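Side-chain contacts in transcriptional repressor (Vibrio fischeri, PDB 3KV1), which probably represses transcription in response to a sugar-like effector, this construct being the putative sugar-binding domain of a SorC-family regulator: residues A[29-34]-A[38-43]; A[46-51]-A[149-154]; A[82-87]-A[106-111]; A[160-165]-A[186-191]. All blocks are in the same frame, centred on the assembly; numbering follows the deposited sequence. Where two conformers were deposited one is given.

Interaction 1. Residues A[29-34]-A[38-43]; sequences LDQPNT and RKQVAA
The carbonyl O of Thr34 accepts the backbone N of Arg38 at 2.8 Å, with an N-H...O angle of 164°: the first turn of helix 34-52, which follows strand 24-28 in the Rossmann-like sugar-binding domain. Asn33 is the N-cap of this helix, its OD1 taking the backbone N of Glu36. In the conformer described here, one of two, Arg38 bends at chi3 (-66°) and folds back over the turn, which would lay one face of its guanidinium over that same Thr34 O, about 4.1 Å from the plane. The tip of this conformer goes on to the threonine side chain, where NH1 lies 3.4 Å from Thr34 CG2. Farther along the helix the loop leans on Gln40. Gln31 and Gln40 cross at about a right angle, and what touches is the chain of one against the amide of the other: Gln40 CG is 3.6 Å from Gln31 CD. Gln37 ties the loop down from between the segments, OE1 to the backbone N of Gln31 and NE2 to Leu29 O. Leu29 O also accepts Gln31 NE2 at 3.1 Å, the donor standing well above the carbonyl plane, 60° out of it.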
# COMPACT_ATOMS: atom_id res chain seq x y z
N LEU A 29 -26.21 16.60 15.41
CA LEU A 29 -27.64 16.77 15.17
C LEU A 29 -28.07 15.95 13.96
O LEU A 29 -27.28 15.71 13.04
CB LEU A 29 -27.96 18.25 14.95
CG LEU A 29 -27.65 19.12 16.17
CD1 LEU A 29 -27.89 20.57 15.86
CD2 LEU A 29 -28.49 18.67 17.37
N ASP A 30 -29.33 15.52 13.95
CA ASP A 30 -29.84 14.77 12.81
C ASP A 30 -29.81 15.56 11.51
O ASP A 30 -30.18 16.75 11.48
CB ASP A 30 -31.28 14.29 13.09
CG ASP A 30 -31.36 13.23 14.20
OD1 ASP A 30 -30.37 12.48 14.40
OD2 ASP A 30 -32.42 13.15 14.86
N GLN A 31 -29.38 14.89 10.45
CA GLN A 31 -29.24 15.49 9.12
C GLN A 31 -30.22 14.88 8.13
O GLN A 31 -30.79 13.82 8.39
CB GLN A 31 -27.81 15.25 8.61
CG GLN A 31 -26.76 15.82 9.53
CD GLN A 31 -26.91 17.31 9.65
OE1 GLN A 31 -27.12 17.98 8.64
NE2 GLN A 31 -26.86 17.83 10.87
N PRO A 32 -30.41 15.53 6.97
CA PRO A 32 -31.46 15.08 6.02
C PRO A 32 -31.18 13.77 5.31
O PRO A 32 -32.14 13.14 4.81
CB PRO A 32 -31.49 16.22 4.99
CG PRO A 32 -30.12 16.85 5.10
CD PRO A 32 -29.87 16.84 6.59
N ASN A 33 -29.92 13.36 5.21
CA ASN A 33 -29.60 12.09 4.56
C ASN A 33 -28.30 11.57 5.12
O ASN A 33 -27.64 12.25 5.91
CB ASN A 33 -29.53 12.22 3.03
CG ASN A 33 -28.50 13.25 2.56
OD1 ASN A 33 -27.32 13.15 2.91
ND2 ASN A 33 -28.94 14.23 1.78
N THR A 34 -27.94 10.37 4.71
CA THR A 34 -26.85 9.68 5.36
C THR A 34 -25.51 10.33 5.03
O THR A 34 -24.61 10.37 5.87
CB THR A 34 -26.84 8.19 4.99
OG1 THR A 34 -28.10 7.61 5.34
CG2 THR A 34 -25.72 7.46 5.72
N ARG A 38 -22.98 11.57 7.83
CA ARG A 38 -21.57 11.13 7.94
C ARG A 38 -20.61 12.30 8.00
O ARG A 38 -19.58 12.24 8.70
CB ARG A 38 -21.18 10.24 6.77
CG ARG A 38 -21.65 8.79 6.88
CD ARG A 38 -20.91 7.93 5.85
NE ARG A 38 -21.25 8.30 4.48
CZ ARG A 38 -22.15 7.67 3.74
NH1 ARG A 38 -22.80 6.63 4.24
NH2 ARG A 38 -22.40 8.08 2.50
N LYS A 39 -20.92 13.35 7.25
CA LYS A 39 -20.07 14.53 7.25
C LYS A 39 -20.07 15.19 8.61
O LYS A 39 -19.04 15.67 9.06
CB LYS A 39 -20.57 15.54 6.24
CG LYS A 39 -20.21 15.15 4.82
CD LYS A 39 -20.81 16.18 3.85
CE LYS A 39 -20.21 16.06 2.45
NZ LYS A 39 -20.75 17.15 1.58
N GLN A 40 -21.25 15.26 9.24
CA GLN A 40 -21.32 15.99 10.50
C GLN A 40 -20.69 15.19 11.64
O GLN A 40 -20.09 15.77 12.54
CB GLN A 40 -22.77 16.39 10.83
CG GLN A 40 -23.31 17.42 9.91
CD GLN A 40 -22.51 18.69 9.99
OE1 GLN A 40 -22.23 19.17 11.08
NE2 GLN A 40 -22.11 19.22 8.83
N VAL A 41 -20.87 13.87 11.60
CA VAL A 41 -20.20 12.97 12.56
C VAL A 41 -18.68 13.08 12.35
O VAL A 41 -17.90 13.17 13.29
CB VAL A 41 -20.66 11.52 12.33
CG1 VAL A 41 -19.77 10.53 13.08
CG2 VAL A 41 -22.12 11.37 12.78
N ALA A 42 -18.28 13.09 11.09
CA ALA A 42 -16.85 13.17 10.78
C ALA A 42 -16.25 14.50 11.26
O ALA A 42 -15.07 14.55 11.64
CB ALA A 42 -16.59 12.95 9.30
N ALA A 43 -17.07 15.56 11.31
CA ALA A 43 -16.55 16.85 11.78
C ALA A 43 -16.15 16.79 13.25
O ALA A 43 -15.14 17.36 13.67
CB ALA A 43 -17.59 17.98 11.57

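Interaction 2. Residues A[46-51]-A[149-154]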
# COMPACT_ATOMS: atom_id res chain seq x y z
N SER A 46 -12.97 14.68 13.56
CA SER A 46 -11.80 15.44 13.04
C SER A 46 -11.24 16.38 14.12
O SER A 46 -10.02 16.48 14.32
CB SER A 46 -12.19 16.26 11.80
OG SER A 46 -11.07 17.01 11.29
N SER A 47 -12.15 17.07 14.79
CA SER A 47 -11.77 17.97 15.85
C SER A 47 -11.17 17.23 17.05
O SER A 47 -10.17 17.68 17.62
CB SER A 47 -12.97 18.81 16.29
OG SER A 47 -12.55 19.61 17.37
N TYR A 48 -11.79 16.11 17.42
CA TYR A 48 -11.28 15.26 18.50
C TYR A 48 -9.83 14.83 18.16
O TYR A 48 -8.94 14.93 19.01
CB TYR A 48 -12.21 14.04 18.75
CG TYR A 48 -11.56 12.95 19.59
CD1 TYR A 48 -11.62 12.99 20.98
CD2 TYR A 48 -10.90 11.90 18.99
CE1 TYR A 48 -11.01 11.98 21.75
CE2 TYR A 48 -10.31 10.90 19.73
CZ TYR A 48 -10.35 10.96 21.11
OH TYR A 48 -9.73 9.95 21.82
N LEU A 49 -9.60 14.34 16.95
CA LEU A 49 -8.23 13.95 16.57
C LEU A 49 -7.28 15.14 16.54
O LEU A 49 -6.12 15.05 16.98
CB LEU A 49 -8.21 13.27 15.22
CG LEU A 49 -8.84 11.87 15.20
CD1 LEU A 49 -8.78 11.35 13.76
CD2 LEU A 49 -8.08 10.92 16.13
N ASN A 50 -7.78 16.27 16.05
CA ASN A 50 -6.93 17.48 16.03
C ASN A 50 -6.37 17.80 17.41
O ASN A 50 -5.18 18.15 17.55
CB ASN A 50 -7.76 18.68 15.53
CG ASN A 50 -6.94 19.94 15.40
OD1 ASN A 50 -5.80 19.91 14.95
ND2 ASN A 50 -7.54 21.08 15.77
N ASN A 51 -7.22 17.70 18.43
CA ASN A 51 -6.79 18.02 19.80
C ASN A 51 -6.00 16.90 20.48
O ASN A 51 -5.18 17.17 21.34
CB ASN A 51 -8.01 18.33 20.66
CG ASN A 51 -8.72 19.61 20.24
OD1 ASN A 51 -8.09 20.58 19.87
ND2 ASN A 51 -10.03 19.60 20.32
N ALA A 149 -1.15 0.91 18.43
CA ALA A 149 -1.54 2.30 18.25
C ALA A 149 -2.27 2.85 19.47
O ALA A 149 -2.98 2.12 20.17
CB ALA A 149 -2.46 2.43 17.01
N GLU A 150 -2.14 4.15 19.67
CA GLU A 150 -2.88 4.86 20.70
C GLU A 150 -4.39 4.98 20.37
O GLU A 150 -5.20 5.03 21.26
CB GLU A 150 -2.30 6.29 20.84
CG GLU A 150 -0.89 6.39 21.52
CD GLU A 150 0.28 6.24 20.56
OE1 GLU A 150 1.42 6.57 20.96
OE2 GLU A 150 0.08 5.83 19.39
N PHE A 151 -4.72 5.10 19.08
CA PHE A 151 -6.11 5.27 18.63
C PHE A 151 -6.46 4.24 17.59
O PHE A 151 -5.57 3.74 16.90
CB PHE A 151 -6.30 6.62 17.92
CG PHE A 151 -5.96 7.81 18.79
CD1 PHE A 151 -4.62 8.25 18.90
CD2 PHE A 151 -6.97 8.49 19.46
CE1 PHE A 151 -4.30 9.33 19.70
CE2 PHE A 151 -6.65 9.59 20.28
CZ PHE A 151 -5.31 10.01 20.38
N ALA A 152 -7.77 3.98 17.42
CA ALA A 152 -8.25 3.28 16.23
C ALA A 152 -9.40 4.10 15.69
O ALA A 152 -10.15 4.71 16.47
CB ALA A 152 -8.72 1.82 16.57
N LEU A 153 -9.53 4.17 14.37
CA LEU A 153 -10.62 4.93 13.78
C LEU A 153 -11.41 3.91 12.95
O LEU A 153 -10.92 3.39 11.95
CB LEU A 153 -10.01 6.05 12.94
CG LEU A 153 -10.98 6.93 12.18
CD1 LEU A 153 -11.81 7.73 13.21
CD2 LEU A 153 -10.13 7.85 11.31
N VAL A 154 -12.60 3.54 13.42
CA VAL A 154 -13.31 2.46 12.74
C VAL A 154 -14.78 2.80 12.56
O VAL A 154 -15.36 3.57 13.35
CB VAL A 154 -13.19 1.16 13.56
CG1 VAL A 154 -11.75 0.59 13.49
CG2 VAL A 154 -13.63 1.40 15.04
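Tyr48 of helix 34-52 and Phe151 at the start of strand 151-158 meet aslant, the tyrosine bringing its hydroxyl end to the rim of the phenylalanine. Tyr48 OH lies close to the plane of the Phe151 ring and 3.5 Å from CE2, and ring carbon Tyr48 CE2 follows at 3.9 Å from the same Phe151 CE2. Tyr48 holds CG anti to its own N (chi1 165°), which carries the ring from the flank of the helix across to the sheet. Phe151, by contrast, starts out from its strand toward the helix. Leu49, the next residue on the helix, fills in beside the aromatic pair with its two methyls shared out: CD2 packs 4.3 Å from Phe151 CD2, while CD1 reaches 4.5 Å from Leu153 CD2, farther down the strand. All four residues are buried, and the contact between them is apolar packing. A glycerol, likely an additive of the crystals, lies about 4 Å from the Tyr48 side chain. This is helix-on-sheet packing of a Rossmann-like domain, the helix running nearly antiparallel to the strand (166°) with the axes 11.8 Å apart. Strands 58-61 and 223-227 flank strand 151-158 in the sheet: Val59 touches both Phe151 and Leu153, and Val225 touches Tyr48. From helix 100-111, Tyr111 closes against Leu49 and Leu107 against Leu153.

Interaction 3. Residues A[82-87]-A[106-111]; sequences ARFVSA and RLAKKY
Phe84, on strand 83-86, drives its ring into helix 100-111 and has far more surface buried here than any other residue of the contact. Strand and helix run almost antiparallel (172°), their axes 8.2 Å apart, and the helix then leads on to strand 114-116, which pairs parallel with 83-86. That makes this a beta-alpha-beta crossover of the Rossmann-like sheet, with Phe84 as the plug between strand and connecting helix. Leu107 takes the ring's face: its CB sits 3.6 Å from the ring centroid, only 10° off the normal, a well-centred CH-pi contact. From CB the leucine turns along the ring, its CG anti to the carbonyl carbon, and CD1 settles 3.6 Å from Phe84 CD2. On another flank of the ring, Phe84 CD1 comes 3.6 Å from the backbone N of Ala108, with Ala108 CB 4.1 Å from that same Phe84 CD1. Tyr111, one turn beyond Leu107, meets the far end of the ring obliquely, the planes 39° apart and the centroids separated by 5.9 Å. Its hydroxyl is engaged with Ser46 O of helix 34-52, so the tyrosine joins two helices on this side of the sheet. Against Phe84 it uses the opposite end of its side chain, with CD1 3.9 Å from Phe84 CZ.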
# COMPACT_ATOMS: atom_id res chain seq x y z
N ALA A 82 2.15 12.43 13.03
CA ALA A 82 1.51 11.22 13.55
C ALA A 82 1.50 10.16 12.45
O ALA A 82 1.74 10.46 11.28
CB ALA A 82 0.10 11.54 13.99
N ARG A 83 1.28 8.90 12.82
CA ARG A 83 1.29 7.83 11.84
C ARG A 83 -0.14 7.31 11.70
O ARG A 83 -0.91 7.26 12.68
CB ARG A 83 2.20 6.66 12.25
CG ARG A 83 3.67 6.78 11.82
CD ARG A 83 4.40 5.44 11.98
NE ARG A 83 4.44 5.02 13.38
CZ ARG A 83 4.38 3.76 13.81
NH1 ARG A 83 4.29 2.75 12.95
NH2 ARG A 83 4.43 3.52 15.11
N PHE A 84 -0.47 6.95 10.47
CA PHE A 84 -1.76 6.34 10.17
C PHE A 84 -1.51 4.96 9.56
O PHE A 84 -0.91 4.87 8.48
CB PHE A 84 -2.55 7.25 9.22
CG PHE A 84 -2.90 8.57 9.83
CD1 PHE A 84 -2.06 9.66 9.68
CD2 PHE A 84 -4.01 8.68 10.67
CE1 PHE A 84 -2.38 10.89 10.29
CE2 PHE A 84 -4.31 9.87 11.28
CZ PHE A 84 -3.48 10.98 11.09
N VAL A 85 -1.93 3.91 10.27
CA VAL A 85 -1.56 2.53 9.94
C VAL A 85 -2.80 1.76 9.52
O VAL A 85 -3.80 1.73 10.26
CB VAL A 85 -0.94 1.81 11.15
CG1 VAL A 85 -0.41 0.45 10.71
CG2 VAL A 85 0.18 2.66 11.78
N SER A 86 -2.76 1.13 8.34
CA SER A 86 -3.92 0.32 7.91
C SER A 86 -4.15 -0.85 8.82
O SER A 86 -3.21 -1.60 9.13
CB SER A 86 -3.67 -0.21 6.49
OG SER A 86 -3.63 0.86 5.58
N ALA A 87 -5.41 -1.05 9.23
CA ALA A 87 -5.76 -2.16 10.11
C ALA A 87 -6.40 -3.29 9.35
O ALA A 87 -6.82 -4.28 9.94
CB ALA A 87 -6.74 -1.70 11.22
N ARG A 106 -4.74 9.89 2.91
CA ARG A 106 -5.45 11.18 2.99
C ARG A 106 -5.34 11.80 4.38
O ARG A 106 -5.16 13.01 4.50
CB ARG A 106 -6.92 11.02 2.55
CG ARG A 106 -7.02 10.65 1.06
CD ARG A 106 -8.32 11.14 0.43
NE ARG A 106 -9.49 10.52 1.03
CZ ARG A 106 -10.01 9.36 0.64
NH1 ARG A 106 -9.46 8.70 -0.37
NH2 ARG A 106 -11.08 8.86 1.25
N LEU A 107 -5.47 10.97 5.39
CA LEU A 107 -5.24 11.42 6.78
C LEU A 107 -3.82 11.95 6.97
O LEU A 107 -3.63 12.99 7.57
CB LEU A 107 -5.52 10.30 7.76
CG LEU A 107 -6.99 9.88 7.96
CD1 LEU A 107 -7.08 8.60 8.79
CD2 LEU A 107 -7.75 11.07 8.61
N ALA A 108 -2.81 11.24 6.48
CA ALA A 108 -1.44 11.75 6.61
C ALA A 108 -1.27 13.11 5.95
O ALA A 108 -0.57 14.00 6.45
CB ALA A 108 -0.42 10.70 6.04
N LYS A 109 -1.92 13.30 4.82
CA LYS A 109 -1.79 14.58 4.16
C LYS A 109 -2.44 15.69 4.96
O LYS A 109 -1.90 16.81 5.07
CB LYS A 109 -2.38 14.50 2.76
CG LYS A 109 -2.32 15.84 2.05
CD LYS A 109 -2.80 15.75 0.61
CE LYS A 109 -2.80 17.13 -0.06
NZ LYS A 109 -3.51 17.11 -1.38
N LYS A 110 -3.62 15.39 5.49
CA LYS A 110 -4.44 16.34 6.25
C LYS A 110 -3.80 16.76 7.56
O LYS A 110 -3.75 17.95 7.89
CB LYS A 110 -5.81 15.68 6.54
CG LYS A 110 -6.68 16.50 7.51
CD LYS A 110 -8.09 15.88 7.68
CE LYS A 110 -8.92 16.73 8.65
NZ LYS A 110 -10.25 16.09 8.89
N TYR A 111 -3.30 15.77 8.32
CA TYR A 111 -2.80 16.02 9.67
C TYR A 111 -1.31 16.28 9.69
O TYR A 111 -0.75 16.67 10.72
CB TYR A 111 -3.13 14.84 10.59
CG TYR A 111 -4.59 14.87 11.02
CD1 TYR A 111 -5.57 14.13 10.33
CD2 TYR A 111 -4.99 15.62 12.12
CE1 TYR A 111 -6.89 14.17 10.72
CE2 TYR A 111 -6.34 15.66 12.53
CZ TYR A 111 -7.28 14.93 11.80
OH TYR A 111 -8.60 14.97 12.17

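Interaction 4. Residues A[160-165]-A[186-191]; sequences DENSHM and VGDIGG
An Asx motif at the end of strand 185-189 presents the carboxylate that joins this strand to the short, weakly bonded helix 159-162. Within the motif Asp188 OD2 accepts the backbone N of Gly191 at 2.9 Å, the donor lying above the carboxylate plane. The other oxygen faces the helix: Asn162 ND2 donates to Asp188 OD1 at 2.6 Å, a short bond with an N-H...O angle of 151°. It comes in on the anti side of OD1, 29° out of the carboxylate plane. Amide and carboxylate are turned nearly perpendicular, 82° apart. Asp188 CG sits between the backbone N and the carbonyl carbon, a torsion that swings the carboxylate back over the turn, within range of both donors. The amide of Asn162 is held at its other end too, since a water donates to OD1 at 2.8 Å and also to Gly191 O at 2.7 Å. A glycerol, probably carried over from crystallisation, hydrogen-bonds to Asp188 OD2 and may mark a pocket, consistent with a sugar-binding domain. Phe194 of strand 193-196 packs on both Asn162 and Asp188. On the other edge of strand 185-189 runs strand 151-158, with Asp188 paired to Gly157 through the backbone, and strand 151-158 leads directly into helix 159-162.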
# COMPACT_ATOMS: atom_id res chain seq x y z
N ASP A 160 -25.19 -5.64 5.53
CA ASP A 160 -25.41 -5.16 4.18
C ASP A 160 -24.27 -4.27 3.67
O ASP A 160 -24.10 -4.10 2.46
CB ASP A 160 -26.76 -4.42 4.10
CG ASP A 160 -27.88 -5.15 4.84
OD1 ASP A 160 -28.98 -5.31 4.26
OD2 ASP A 160 -27.68 -5.57 6.01
N GLU A 161 -23.49 -3.71 4.59
CA GLU A 161 -22.34 -2.91 4.24
C GLU A 161 -21.16 -3.80 3.86
O GLU A 161 -20.25 -3.38 3.15
CB GLU A 161 -21.93 -2.03 5.42
CG GLU A 161 -21.74 -0.59 5.07
CD GLU A 161 -21.65 0.28 6.29
OE1 GLU A 161 -22.65 0.36 7.04
OE2 GLU A 161 -20.56 0.87 6.51
N ASN A 162 -21.19 -5.05 4.34
CA ASN A 162 -20.13 -6.01 4.01
C ASN A 162 -20.39 -6.86 2.77
O ASN A 162 -19.52 -7.61 2.33
CB ASN A 162 -19.87 -6.92 5.20
CG ASN A 162 -19.25 -6.17 6.35
OD1 ASN A 162 -18.05 -5.80 6.31
ND2 ASN A 162 -20.05 -5.89 7.37
N SER A 163 -21.57 -6.73 2.20
CA SER A 163 -21.96 -7.49 1.02
C SER A 163 -20.91 -7.50 -0.11
O SER A 163 -20.98 -8.35 -0.99
CB SER A 163 -23.30 -6.99 0.49
OG SER A 163 -23.19 -5.66 0.02
N HIS A 164 -19.97 -6.57 -0.10
CA HIS A 164 -18.91 -6.58 -1.12
C HIS A 164 -18.02 -7.83 -1.06
O HIS A 164 -17.48 -8.25 -2.08
CB HIS A 164 -18.05 -5.32 -1.05
CG HIS A 164 -17.56 -5.02 0.33
ND1 HIS A 164 -18.26 -4.22 1.20
CD2 HIS A 164 -16.47 -5.45 1.00
CE1 HIS A 164 -17.61 -4.15 2.35
NE2 HIS A 164 -16.52 -4.89 2.25
N MSE A 165 -17.84 -8.43 0.11
CA MSE A 165 -17.07 -9.67 0.13
C MSE A 165 -17.76 -10.68 -0.78
O MSE A 165 -17.11 -11.48 -1.45
CB MSE A 165 -16.98 -10.23 1.54
CG MSE A 165 -16.61 -9.21 2.58
SE MSE A 165 -16.95 -9.98 4.32
CE MSE A 165 -15.65 -11.45 4.28
N VAL A 186 -24.42 -9.53 13.55
CA VAL A 186 -25.27 -8.41 13.22
C VAL A 186 -24.47 -7.19 12.75
O VAL A 186 -25.07 -6.20 12.32
CB VAL A 186 -26.14 -7.98 14.42
CG1 VAL A 186 -27.13 -9.10 14.82
CG2 VAL A 186 -25.26 -7.51 15.60
N GLY A 187 -23.15 -7.23 12.83
CA GLY A 187 -22.38 -6.08 12.39
C GLY A 187 -20.90 -6.34 12.32
O GLY A 187 -20.41 -7.40 12.75
N ASP A 188 -20.18 -5.38 11.72
CA ASP A 188 -18.71 -5.43 11.74
C ASP A 188 -18.18 -4.16 12.35
O ASP A 188 -18.86 -3.12 12.40
CB ASP A 188 -18.12 -5.50 10.34
CG ASP A 188 -18.14 -4.15 9.63
OD1 ASP A 188 -19.08 -3.93 8.85
OD2 ASP A 188 -17.26 -3.27 9.86
N ILE A 189 -16.94 -4.26 12.81
CA ILE A 189 -16.18 -3.10 13.24
C ILE A 189 -14.91 -3.02 12.42
O ILE A 189 -14.12 -3.97 12.37
CB ILE A 189 -15.90 -3.13 14.75
CG1 ILE A 189 -15.23 -1.82 15.20
CG2 ILE A 189 -15.10 -4.37 15.15
CD1 ILE A 189 -15.49 -1.46 16.69
N GLY A 190 -14.71 -1.86 11.79
CA GLY A 190 -13.53 -1.55 11.01
C GLY A 190 -13.43 -2.30 9.68
O GLY A 190 -12.48 -2.08 8.89
N GLY A 191 -14.41 -3.15 9.42
CA GLY A 191 -14.33 -4.07 8.29
C GLY A 191 -13.69 -5.41 8.58
O GLY A 191 -13.79 -6.36 7.78
O HOH W 1 -15.48 -6.55 5.68

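Interactions 2, 3 and 4 are buried and all reach the one sheet, whereas interaction 1 is a surface contact at the start of helix 34-52, whose later turns serve interaction 2. Interactions 2 and 3, both mainly apolar, adjoin: their centres are 10 Å apart, and Tyr111 OH probably bonds to Ser46 O at the join. Along the chain, interaction 3 is nested in the loop that interaction 2 closes. Interaction 4 lies across the chain's centre from both but touches interaction 2 alone of the two, where Val154 packs on Ile189 of the adjacent strand. Its buried chemistry is polar and water-linked, while interaction 1 combines a helical backbone bond with partly exposed glutamine and arginine chains.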